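PDB 3BJB: probable transcriptional regulator, TetR family protein from Rhodococcus sp., which probably binds regulatory DNA through a helix-turn-helix motif and controls transcription as a TetR-family regulator. Local coordinates for residues A98-L103 and I145-A150; F142-M146 and L166-W170; V71-V75 and V132-V138; T156-L160 and L199-S203. All coordinates share one frame; numbering follows the deposited sequence.

Interaction 1 (A98-L103 and I145-A150)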
loop_
_atom_site.group_PDB
_atom_site.type_symbol
_atom_site.label_atom_id
_atom_site.label_comp_id
_atom_site.label_asym_id
_atom_site.label_seq_id
_atom_site.Cartn_x
_atom_site.Cartn_y
_atom_site.Cartn_z
ATOM N N ALA B 98 -15.826 12.972 -12.308
ATOM C CA ALA B 98 -16.328 13.228 -10.986
ATOM C C ALA B 98 -15.505 12.395 -9.997
ATOM O O ALA B 98 -15.197 12.832 -8.884
ATOM C CB ALA B 98 -17.792 12.898 -10.905
ATOM N N VAL B 99 -15.121 11.212 -10.439
ATOM C CA VAL B 99 -14.455 10.260 -9.584
ATOM C C VAL B 99 -13.022 10.726 -9.415
ATOM O O VAL B 99 -12.491 10.786 -8.321
ATOM C CB VAL B 99 -14.559 8.829 -10.158
ATOM C CG1 VAL B 99 -13.726 7.897 -9.357
ATOM C CG2 VAL B 99 -16.032 8.352 -10.159
ATOM N N TYR B 100 -12.421 11.133 -10.508
ATOM C CA TYR B 100 -11.183 11.870 -10.424
ATOM C C TYR B 100 -11.233 12.989 -9.384
ATOM O O TYR B 100 -10.302 13.142 -8.615
ATOM C CB TYR B 100 -10.826 12.458 -11.776
ATOM C CG TYR B 100 -9.548 13.203 -11.690
ATOM C CD1 TYR B 100 -8.371 12.539 -11.317
ATOM C CD2 TYR B 100 -9.494 14.574 -11.930
ATOM C CE1 TYR B 100 -7.178 13.196 -11.224
ATOM C CE2 TYR B 100 -8.280 15.257 -11.842
ATOM C CZ TYR B 100 -7.123 14.552 -11.488
ATOM O OH TYR B 100 -5.905 15.182 -11.369
ATOM N N ASN B 101 -12.295 13.787 -9.369
ATOM C CA ASN B 101 -12.367 14.935 -8.457
ATOM C C ASN B 101 -12.413 14.556 -6.973
ATOM O O ASN B 101 -11.915 15.301 -6.127
ATOM C CB ASN B 101 -13.543 15.871 -8.782
ATOM C CG ASN B 101 -13.367 16.632 -10.104
ATOM O OD1 ASN B 101 -14.347 16.839 -10.837
ATOM N ND2 ASN B 101 -12.140 17.058 -10.412
ATOM N N VAL B 102 -13.032 13.426 -6.650
ATOM C CA VAL B 102 -13.057 12.990 -5.263
ATOM C C VAL B 102 -11.665 12.520 -4.821
ATOM O O VAL B 102 -11.225 12.800 -3.692
ATOM C CB VAL B 102 -14.146 11.880 -4.972
ATOM C CG1 VAL B 102 -15.391 12.114 -5.746
ATOM C CG2 VAL B 102 -13.630 10.478 -5.245
ATOM N N LEU B 103 -10.986 11.818 -5.728
ATOM C CA LEU B 103 -9.697 11.247 -5.447
ATOM C C LEU B 103 -8.703 12.370 -5.219
ATOM O O LEU B 103 -7.943 12.319 -4.246
ATOM C CB LEU B 103 -9.269 10.281 -6.563
ATOM C CG LEU B 103 -9.318 8.756 -6.292
ATOM C CD1 LEU B 103 -10.425 8.318 -5.322
ATOM C CD2 LEU B 103 -9.418 7.966 -7.589
ATOM N N ILE B 145 -18.702 6.902 -1.996
ATOM C CA ILE B 145 -18.520 8.323 -2.240
ATOM C C ILE B 145 -18.325 8.562 -3.719
ATOM O O ILE B 145 -18.788 9.575 -4.260
ATOM C CB ILE B 145 -17.337 8.891 -1.465
ATOM C CG1 ILE B 145 -17.644 8.865 0.033
ATOM C CG2 ILE B 145 -16.994 10.337 -1.950
ATOM C CD1 ILE B 145 -16.471 9.273 0.885
HETATM N N MSE B 146 -17.654 7.606 -4.354
HETATM C CA MSE B 146 -17.282 7.669 -5.754
HETATM C C MSE B 146 -18.486 7.328 -6.604
HETATM O O MSE B 146 -18.791 8.013 -7.588
HETATM C CB MSE B 146 -16.150 6.686 -6.044
HETATM C CG MSE B 146 -14.911 6.863 -5.170
HETATM SE SE MSE B 146 -13.548 5.481 -5.597
HETATM C CE MSE B 146 -12.507 6.507 -6.859
ATOM N N LEU B 147 -19.163 6.259 -6.215
ATOM C CA LEU B 147 -20.413 5.895 -6.822
ATOM C C LEU B 147 -21.336 7.106 -6.825
ATOM O O LEU B 147 -21.854 7.463 -7.868
ATOM C CB LEU B 147 -21.028 4.693 -6.107
ATOM C CG LEU B 147 -21.100 3.331 -6.826
ATOM C CD1 LEU B 147 -20.433 3.257 -8.220
ATOM C CD2 LEU B 147 -20.615 2.196 -5.948
ATOM N N ASP B 148 -21.454 7.783 -5.686
ATOM C CA ASP B 148 -22.341 8.924 -5.559
ATOM C C ASP B 148 -21.865 10.096 -6.399
ATOM O O ASP B 148 -22.645 10.746 -7.098
ATOM C CB ASP B 148 -22.492 9.317 -4.090
ATOM C CG ASP B 148 -23.509 8.436 -3.336
ATOM O OD1 ASP B 148 -24.255 7.652 -3.963
ATOM O OD2 ASP B 148 -23.582 8.539 -2.096
ATOM N N ALA B 149 -20.568 10.353 -6.343
ATOM C CA ALA B 149 -20.008 11.448 -7.105
ATOM C C ALA B 149 -20.241 11.210 -8.593
ATOM O O ALA B 149 -20.544 12.141 -9.325
ATOM C CB ALA B 149 -18.522 11.619 -6.808
ATOM N N ALA B 150 -20.100 9.963 -9.030
ATOM C CA ALA B 150 -20.323 9.599 -10.425
ATOM C C ALA B 150 -21.799 9.609 -10.714
ATOM O O ALA B 150 -22.207 9.633 -11.863
ATOM C CB ALA B 150 -19.771 8.237 -10.694
#
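Ala98, Val99, Val102 and Leu103 face Ala149, Ala150 and selenomethionine Met146 along two helix segments that run in roughly opposite directions, at 136° between them, with axes approaching to 8.4 Å. Two kinds of contact hold them, small-residue packing at one side and a long side chain reaching in at the other. The small residues bring little bulk between the backbones. The methyl of Ala98 sits on the opposite backbone, its CB 3.3 Å from Ala149 O, and Val102 CG1 meets Ala149 CB at 3.3 Å. Val99 sends CG2 alongside Ala150, 3.8 Å from its CB. The backbones come nearest at two points, the CA atoms of Ala98 and Ala150 and those of Val99 and Met146 each being 5.4 Å apart. Met146 supplies the long-chain contacts. Its CG, anti to the carbonyl carbon (chi1 -55°), runs outward extended and then the chain bends at SE (chi3 95°), which turns CE toward Val99 and Leu103. The closest of those methyl approaches are doubtful, but farther back Met146 CG lies 3.8 Å from Val102 CG2. At the flanks, Val102 and Ala149 also touch Phe85 of helix 66-86, while Val99, Leu103 and Met146 all reach Leu166 of helix 157-179. Alanines, branched residues and the long Met146 thus pack helix 95-111 against helix 134-150, a steeply crossed pair within the all-helical C-terminal domain that TetR-family regulators share.

Interaction 2 (F142-M146 and L166-W170)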
loop_
_atom_site.group_PDB
_atom_site.type_symbol
_atom_site.label_atom_id
_atom_site.label_comp_id
_atom_site.label_asym_id
_atom_site.label_seq_id
_atom_site.Cartn_x
_atom_site.Cartn_y
_atom_site.Cartn_z
ATOM N N PHE B 142 -15.742 4.206 0.870
ATOM C CA PHE B 142 -15.057 4.877 -0.195
ATOM C C PHE B 142 -15.804 4.693 -1.488
ATOM O O PHE B 142 -16.381 5.630 -2.033
ATOM C CB PHE B 142 -13.632 4.365 -0.301
ATOM C CG PHE B 142 -12.683 5.416 -0.682
ATOM C CD1 PHE B 142 -11.603 5.134 -1.497
ATOM C CD2 PHE B 142 -12.903 6.726 -0.272
ATOM C CE1 PHE B 142 -10.712 6.159 -1.896
ATOM C CE2 PHE B 142 -12.036 7.782 -0.658
ATOM C CZ PHE B 142 -10.926 7.501 -1.465
ATOM N N ARG B 143 -15.819 3.462 -1.949
ATOM C CA ARG B 143 -16.642 3.043 -3.033
ATOM C C ARG B 143 -17.994 3.805 -3.153
ATOM O O ARG B 143 -18.399 4.147 -4.273
ATOM C CB ARG B 143 -16.859 1.550 -2.875
ATOM C CG ARG B 143 -17.328 0.796 -4.089
ATOM C CD ARG B 143 -17.912 -0.507 -3.621
ATOM N NE ARG B 143 -19.034 -0.222 -2.724
ATOM C CZ ARG B 143 -19.580 -1.100 -1.886
ATOM N NH1 ARG B 143 -19.103 -2.350 -1.800
ATOM N NH2 ARG B 143 -20.597 -0.721 -1.111
ATOM N N GLN B 144 -18.695 4.057 -2.035
ATOM C CA GLN B 144 -19.971 4.808 -2.089
ATOM C C GLN B 144 -19.850 6.317 -2.312
ATOM O O GLN B 144 -20.813 6.956 -2.719
ATOM C CB GLN B 144 -20.834 4.585 -0.844
ATOM C CG GLN B 144 -21.760 3.415 -0.943
ATOM C CD GLN B 144 -22.864 3.601 -1.975
ATOM O OE1 GLN B 144 -23.548 2.643 -2.318
ATOM N NE2 GLN B 144 -23.055 4.829 -2.461
ATOM N N ILE B 145 -18.702 6.902 -1.996
ATOM C CA ILE B 145 -18.520 8.323 -2.240
ATOM C C ILE B 145 -18.325 8.562 -3.719
ATOM O O ILE B 145 -18.788 9.575 -4.260
ATOM C CB ILE B 145 -17.337 8.891 -1.465
ATOM C CG1 ILE B 145 -17.644 8.865 0.033
ATOM C CG2 ILE B 145 -16.994 10.337 -1.950
ATOM C CD1 ILE B 145 -16.471 9.273 0.885
HETATM N N MSE B 146 -17.654 7.606 -4.354
HETATM C CA MSE B 146 -17.282 7.669 -5.754
HETATM C C MSE B 146 -18.486 7.328 -6.604
HETATM O O MSE B 146 -18.791 8.013 -7.588
HETATM C CB MSE B 146 -16.150 6.686 -6.044
HETATM C CG MSE B 146 -14.911 6.863 -5.170
HETATM SE SE MSE B 146 -13.548 5.481 -5.597
HETATM C CE MSE B 146 -12.507 6.507 -6.859
ATOM N N LEU B 166 -9.278 0.822 -8.816
ATOM C CA LEU B 166 -8.872 2.212 -8.638
ATOM C C LEU B 166 -8.418 2.494 -7.199
ATOM O O LEU B 166 -7.257 2.848 -7.006
ATOM C CB LEU B 166 -9.957 3.186 -9.095
ATOM C CG LEU B 166 -9.654 4.688 -9.213
ATOM C CD1 LEU B 166 -8.465 5.006 -10.119
ATOM C CD2 LEU B 166 -10.896 5.469 -9.668
ATOM N N VAL B 167 -9.281 2.302 -6.187
ATOM C CA VAL B 167 -8.850 2.669 -4.813
ATOM C C VAL B 167 -7.607 1.895 -4.411
ATOM O O VAL B 167 -6.836 2.341 -3.565
ATOM C CB VAL B 167 -9.950 2.613 -3.688
ATOM C CG1 VAL B 167 -11.348 2.800 -4.239
ATOM C CG2 VAL B 167 -9.858 1.353 -2.850
ATOM N N GLN B 168 -7.409 0.745 -5.051
ATOM C CA GLN B 168 -6.226 -0.085 -4.795
ATOM C C GLN B 168 -4.988 0.607 -5.325
ATOM O O GLN B 168 -4.144 1.036 -4.542
ATOM C CB GLN B 168 -6.384 -1.534 -5.323
ATOM C CG GLN B 168 -6.584 -2.607 -4.186
ATOM C CD GLN B 168 -5.916 -2.214 -2.813
ATOM O OE1 GLN B 168 -4.777 -2.619 -2.510
ATOM N NE2 GLN B 168 -6.637 -1.413 -2.000
ATOM N N LEU B 169 -4.924 0.761 -6.644
ATOM C CA LEU B 169 -3.960 1.643 -7.291
ATOM C C LEU B 169 -3.793 3.004 -6.583
ATOM O O LEU B 169 -2.700 3.553 -6.533
ATOM C CB LEU B 169 -4.346 1.848 -8.745
ATOM C CG LEU B 169 -3.554 2.830 -9.602
ATOM C CD1 LEU B 169 -2.074 2.709 -9.399
ATOM C CD2 LEU B 169 -3.864 2.524 -11.040
ATOM N N TRP B 170 -4.863 3.533 -6.014
ATOM C CA TRP B 170 -4.816 4.860 -5.450
ATOM C C TRP B 170 -4.030 4.843 -4.157
ATOM O O TRP B 170 -3.091 5.623 -3.997
ATOM C CB TRP B 170 -6.215 5.401 -5.224
ATOM C CG TRP B 170 -6.200 6.718 -4.562
ATOM C CD1 TRP B 170 -5.794 7.894 -5.101
ATOM C CD2 TRP B 170 -6.602 6.999 -3.230
ATOM N NE1 TRP B 170 -5.911 8.890 -4.197
ATOM C CE2 TRP B 170 -6.418 8.381 -3.033
ATOM C CE3 TRP B 170 -7.109 6.217 -2.180
ATOM C CZ2 TRP B 170 -6.711 9.016 -1.830
ATOM C CZ3 TRP B 170 -7.408 6.838 -0.969
ATOM C CH2 TRP B 170 -7.202 8.238 -0.807
#
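Phe142 and Trp170 meet in the buried core of the helical C-terminal domain, where segment 142-146 of helix 134-150 crosses segment 166-170 of helix 157-179 at 111° and the segment axes stay 11.9 Å apart. Large side chains bridge that wide spacing. The two rings are tilted obliquely: the Phe142 ring and the six-membered ring of Trp170 have centroids 5.1 Å apart and planes inclined at 36°. Phe142 CZ lies over one face of the indole, while its CE1 approaches Trp170 CZ3 at 3.5 Å. Trp170 reaches across because its CG stands anti to the backbone N (chi1 176°), and its NE1, hydrogen-bonded to Thr107 OG1, fixes the turn of the indole. Val167 comes to the phenyl ring at CD1, next to CE1, with its CB in plane at the edge and its CG1 3.6 Å from Phe142 CD1. The same CG1 touches the selenium of Met146 at 3.7 Å, and beyond the bend Met146 CE ends against Leu166 CD2, 3.4 Å away. An alanine in place of Phe142 would probably open a gap in front of Val167 and Trp170 and leave this indole face without its ring partner. Between these segments cohesion comes from dispersion and shape, and the indole N-H is satisfied by Thr107 of helix 95-111.

Interaction 3 (V71-V75 and V132-V138)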
loop_
_atom_site.group_PDB
_atom_site.type_symbol
_atom_site.label_atom_id
_atom_site.label_comp_id
_atom_site.label_asym_id
_atom_site.label_seq_id
_atom_site.Cartn_x
_atom_site.Cartn_y
_atom_site.Cartn_z
ATOM N N VAL B 71 -8.041 2.305 12.045
ATOM C CA VAL B 71 -8.976 1.917 11.009
ATOM C C VAL B 71 -10.291 2.654 11.216
ATOM O O VAL B 71 -10.856 3.194 10.271
ATOM C CB VAL B 71 -9.195 0.406 11.006
ATOM C CG1 VAL B 71 -10.483 0.048 10.244
ATOM C CG2 VAL B 71 -7.980 -0.291 10.398
ATOM N N ALA B 72 -10.763 2.701 12.457
ATOM C CA ALA B 72 -11.943 3.495 12.802
ATOM C C ALA B 72 -11.698 4.988 12.558
ATOM O O ALA B 72 -12.631 5.698 12.208
ATOM C CB ALA B 72 -12.360 3.256 14.254
ATOM N N VAL B 73 -10.466 5.473 12.764
ATOM C CA VAL B 73 -10.159 6.891 12.495
ATOM C C VAL B 73 -10.302 7.140 11.006
ATOM O O VAL B 73 -10.956 8.087 10.614
ATOM C CB VAL B 73 -8.759 7.352 13.000
ATOM C CG1 VAL B 73 -8.309 8.607 12.284
ATOM C CG2 VAL B 73 -8.770 7.616 14.492
HETATM N N MSE B 74 -9.705 6.274 10.188
HETATM C CA MSE B 74 -9.847 6.300 8.733
HETATM C C MSE B 74 -11.326 6.320 8.236
HETATM O O MSE B 74 -11.699 7.138 7.404
HETATM C CB MSE B 74 -9.094 5.112 8.158
HETATM C CG MSE B 74 -9.313 4.881 6.688
HETATM SE SE MSE B 74 -7.952 5.708 5.568
HETATM C CE MSE B 74 -8.423 7.590 5.806
ATOM N N VAL B 75 -12.153 5.420 8.761
ATOM C CA VAL B 75 -13.580 5.339 8.427
ATOM C C VAL B 75 -14.307 6.648 8.738
ATOM O O VAL B 75 -15.093 7.152 7.900
ATOM C CB VAL B 75 -14.246 4.133 9.150
ATOM C CG1 VAL B 75 -15.758 4.261 9.221
ATOM C CG2 VAL B 75 -13.836 2.834 8.484
ATOM N N VAL B 132 -10.064 -7.484 12.119
ATOM C CA VAL B 132 -10.600 -6.160 12.395
ATOM C C VAL B 132 -11.656 -5.852 11.350
ATOM O O VAL B 132 -11.328 -5.533 10.205
ATOM C CB VAL B 132 -9.493 -5.063 12.562
ATOM C CG1 VAL B 132 -8.117 -5.564 12.132
ATOM C CG2 VAL B 132 -9.882 -3.740 11.878
ATOM N N PRO B 133 -12.936 -5.997 11.745
ATOM C CA PRO B 133 -14.110 -5.977 10.876
ATOM C C PRO B 133 -14.513 -4.586 10.401
ATOM O O PRO B 133 -15.494 -4.458 9.672
ATOM C CB PRO B 133 -15.220 -6.559 11.769
ATOM C CG PRO B 133 -14.539 -7.055 13.012
ATOM C CD PRO B 133 -13.327 -6.202 13.150
ATOM N N ASP B 134 -13.787 -3.560 10.831
ATOM C CA ASP B 134 -13.971 -2.216 10.312
ATOM C C ASP B 134 -13.116 -2.060 9.053
ATOM O O ASP B 134 -13.242 -1.067 8.326
ATOM C CB ASP B 134 -13.505 -1.166 11.339
ATOM C CG ASP B 134 -14.636 -0.583 12.185
ATOM O OD1 ASP B 134 -15.828 -0.813 11.868
ATOM O OD2 ASP B 134 -14.321 0.134 13.171
ATOM N N ALA B 135 -12.225 -3.021 8.808
ATOM C CA ALA B 135 -11.273 -2.905 7.704
ATOM C C ALA B 135 -12.025 -2.902 6.387
ATOM O O ALA B 135 -11.724 -2.093 5.519
ATOM C CB ALA B 135 -10.240 -4.033 7.745
ATOM N N GLY B 136 -13.012 -3.799 6.256
ATOM C CA GLY B 136 -13.942 -3.785 5.118
ATOM C C GLY B 136 -14.653 -2.454 4.901
ATOM O O GLY B 136 -14.569 -1.879 3.818
ATOM N N LYS B 137 -15.344 -1.974 5.939
ATOM C CA LYS B 137 -16.027 -0.674 5.936
ATOM C C LYS B 137 -15.366 0.443 5.132
ATOM O O LYS B 137 -16.067 1.237 4.530
ATOM C CB LYS B 137 -16.207 -0.151 7.355
ATOM C CG LYS B 137 -17.387 -0.698 8.097
ATOM C CD LYS B 137 -17.869 0.307 9.152
ATOM C CE LYS B 137 -18.844 -0.335 10.133
ATOM N NZ LYS B 137 -20.068 -0.798 9.436
ATOM N N VAL B 138 -14.039 0.534 5.131
ATOM C CA VAL B 138 -13.397 1.656 4.455
ATOM C C VAL B 138 -13.501 1.541 2.938
ATOM O O VAL B 138 -13.763 2.529 2.257
ATOM C CB VAL B 138 -11.916 1.928 4.893
ATOM C CG1 VAL B 138 -11.716 1.667 6.392
ATOM C CG2 VAL B 138 -10.882 1.167 3.997
#
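Val71 and Val75, one helical turn apart, point across to Asp134 and Val138 on a segment that runs nearly alongside, 27° from parallel, with the segment axes 9.1 Å apart at their closest. Val71 leads at the N-terminal end. Its CG1, anti to the backbone N (chi1 162°), crosses Asp134 obliquely and meets the methylene rather than the acid group, 3.4 Å from Asp134 CB. The same methyl lies 3.5 Å from Asp134 O and 4.2 Å from Val132 CG2, and it sits among Val132, Asp134 and Ala135. The Asp134 carboxylate reaches past Val71, and OD2 rests 3.8 Å from Ala72 CB. At the other end Val75 and Val138 also pass at a slant. Val75 CG2 is directed at Val138 CG1, modelled too close to give a reliable distance, and it has Lys137 CB at 4.0 Å; the amino end of Lys137 leads away from the contact. Met74 comes in at about a right angle, its CG 4.0 Å from Val138 CG1, and its side chain also touches Met120 and Thr124 of helix 114-126. Val71 and Val132 also share Ala127 from a neighbouring loop. The contact joins helix 66-86, which follows the predicted helix-turn-helix, to helix 134-150. Its chemistry is apolar: valine methyls and the aliphatic stems of Met74, Asp134 and Lys137 do the touching, without a directional polar bond between the segments, which implies that the two helices are held here by close fit.

Interaction 4 (T156-L160 and L199-S203). With SO4 (sulfate ion), chain M.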
loop_
_atom_site.group_PDB
_atom_site.type_symbol
_atom_site.label_atom_id
_atom_site.label_comp_id
_atom_site.label_asym_id
_atom_site.label_seq_id
_atom_site.Cartn_x
_atom_site.Cartn_y
_atom_site.Cartn_z
ATOM N N THR B 156 -22.951 -2.061 -12.032
ATOM C CA THR B 156 -22.718 -3.384 -12.592
ATOM C C THR B 156 -21.491 -3.911 -11.861
ATOM O O THR B 156 -20.717 -3.122 -11.303
ATOM C CB THR B 156 -22.458 -3.338 -14.122
ATOM O OG1 THR B 156 -21.323 -2.506 -14.411
ATOM C CG2 THR B 156 -23.689 -2.806 -14.873
ATOM N N GLU B 157 -21.293 -5.226 -11.841
ATOM C CA GLU B 157 -20.102 -5.779 -11.170
ATOM C C GLU B 157 -18.789 -5.313 -11.823
ATOM O O GLU B 157 -17.792 -5.105 -11.149
ATOM C CB GLU B 157 -20.167 -7.311 -11.080
ATOM C CG GLU B 157 -21.420 -7.870 -10.365
ATOM C CD GLU B 157 -21.929 -6.978 -9.214
ATOM O OE1 GLU B 157 -21.290 -6.947 -8.135
ATOM O OE2 GLU B 157 -22.992 -6.325 -9.395
ATOM N N GLU B 158 -18.817 -5.127 -13.135
ATOM C CA GLU B 158 -17.694 -4.582 -13.876
ATOM C C GLU B 158 -17.251 -3.212 -13.321
ATOM O O GLU B 158 -16.050 -2.986 -13.148
ATOM C CB GLU B 158 -18.047 -4.457 -15.362
ATOM C CG GLU B 158 -16.888 -4.798 -16.283
ATOM C CD GLU B 158 -16.565 -3.687 -17.269
ATOM O OE1 GLU B 158 -17.365 -3.480 -18.230
ATOM O OE2 GLU B 158 -15.490 -3.033 -17.074
ATOM N N ASP B 159 -18.237 -2.330 -13.087
ATOM C CA ASP B 159 -18.097 -1.060 -12.373
ATOM C C ASP B 159 -17.474 -1.207 -10.995
ATOM O O ASP B 159 -16.574 -0.461 -10.653
ATOM C CB ASP B 159 -19.465 -0.437 -12.129
ATOM C CG ASP B 159 -20.142 0.049 -13.397
ATOM O OD1 ASP B 159 -19.422 0.546 -14.296
ATOM O OD2 ASP B 159 -21.399 -0.047 -13.462
ATOM N N LEU B 160 -18.003 -2.119 -10.184
ATOM C CA LEU B 160 -17.508 -2.328 -8.819
ATOM C C LEU B 160 -16.043 -2.761 -8.859
ATOM O O LEU B 160 -15.181 -2.251 -8.120
ATOM C CB LEU B 160 -18.343 -3.421 -8.134
ATOM C CG LEU B 160 -19.574 -3.110 -7.265
ATOM C CD1 LEU B 160 -19.802 -1.614 -7.133
ATOM C CD2 LEU B 160 -20.856 -3.849 -7.715
ATOM N N LEU B 199 -11.640 3.320 -15.745
ATOM C CA LEU B 199 -13.094 3.571 -15.762
ATOM C C LEU B 199 -13.742 3.829 -17.122
ATOM O O LEU B 199 -14.805 4.450 -17.183
ATOM C CB LEU B 199 -13.454 4.712 -14.800
ATOM C CG LEU B 199 -12.912 4.674 -13.375
ATOM C CD1 LEU B 199 -13.237 6.003 -12.711
ATOM C CD2 LEU B 199 -13.489 3.489 -12.595
ATOM N N VAL B 200 -13.131 3.332 -18.199
ATOM C CA VAL B 200 -13.723 3.445 -19.548
ATOM C C VAL B 200 -15.192 3.086 -19.599
ATOM O O VAL B 200 -15.953 3.783 -20.247
ATOM C CB VAL B 200 -13.023 2.573 -20.615
ATOM C CG1 VAL B 200 -12.043 3.393 -21.408
ATOM C CG2 VAL B 200 -12.378 1.317 -19.997
ATOM N N ASN B 201 -15.588 2.018 -18.905
ATOM C CA ASN B 201 -16.935 1.434 -19.058
ATOM C C ASN B 201 -17.969 1.839 -17.998
ATOM O O ASN B 201 -18.980 1.162 -17.807
ATOM C CB ASN B 201 -16.816 -0.091 -19.156
ATOM C CG ASN B 201 -15.811 -0.521 -20.217
ATOM O OD1 ASN B 201 -15.975 -0.218 -21.409
ATOM N ND2 ASN B 201 -14.758 -1.216 -19.790
ATOM N N LEU B 202 -17.703 2.955 -17.324
ATOM C CA LEU B 202 -18.565 3.452 -16.260
ATOM C C LEU B 202 -19.895 4.094 -16.743
ATOM O O LEU B 202 -19.933 5.275 -17.123
ATOM C CB LEU B 202 -17.767 4.402 -15.376
ATOM C CG LEU B 202 -17.995 4.136 -13.895
ATOM C CD1 LEU B 202 -17.223 2.912 -13.465
ATOM C CD2 LEU B 202 -17.575 5.318 -13.090
ATOM N N SER B 203 -20.979 3.310 -16.702
ATOM C CA SER B 203 -22.301 3.717 -17.251
ATOM C C SER B 203 -23.076 4.719 -16.381
ATOM O O SER B 203 -24.312 4.813 -16.452
ATOM C CB SER B 203 -23.174 2.476 -17.533
ATOM O OG SER B 203 -23.214 1.602 -16.400
HETATM S S SO4 M . -22.334 -7.151 -14.887
HETATM O O1 SO4 M . -21.128 -6.343 -14.671
HETATM O O2 SO4 M . -22.926 -6.788 -16.180
HETATM O O3 SO4 M . -21.936 -8.556 -14.951
HETATM O O4 SO4 M . -23.292 -6.929 -13.797
#
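Asn201, Leu202 and Ser203 lean on the start of helix 157-179 as the last modelled residues of the chain. Leu199 starts a type I beta turn closed by Leu202 N on Leu199 O, which swings the chain back. Val200 and Asn201 pack on Leu197 of the second subunit, and Asn201 ND2 gives a weak bond to Glu158 OE2 (3.3 Å, 142°), the amide and carboxylate planes standing 68° apart. Leu202 sends CD1 to within 3.3 Å of Asp159 OD1. Ser203 OG is 3.8 Å from Asp159 OD2, the oxygen already gripped by two donors on one face: Thr156 N at 2.9 Å, and Thr156 OG1 at 2.6 Å from above the carboxylate plane. An alanine here instead of Asp159 would probably leave Thr156 N and OG1 without their acceptor and set the helix start looser against Leu202. Thr156 OG1 in turn accepts a weak bond from Asp159 N. A sulfate, probably from the crystallisation liquor, accepts from Glu157 N at O4 and from Glu158 N at O1, the latter pair 3.0 Å apart. Reciprocal bonds between Thr156 and Asp159, one of them weak, make a capping box, with a sulfate bound by the first amides of the helix.

In the fold
Helix 134-150 carries interactions 1, 2 and 3: its N-terminal end meets helix 66-86 (interaction 3), its middle helix 157-179 (interaction 2), and its C-terminal half helix 95-111 (interaction 1). Interactions 1 and 2 share Ile145 and Met146, with centres 8 Å apart. Interaction 4, its centre 13 Å from each, joins them through Leu199, which packs on Val99 and Leu166. Interaction 3 lies about 20 Å from interaction 1 and 25 Å from interaction 4 between centres, toward the predicted DNA-binding end. Along the chain interaction 3 closes before 2 and 4 open; 1 alternates with 3, and 2 with 4. Interactions 2 and 4 both have residues beside the second subunit.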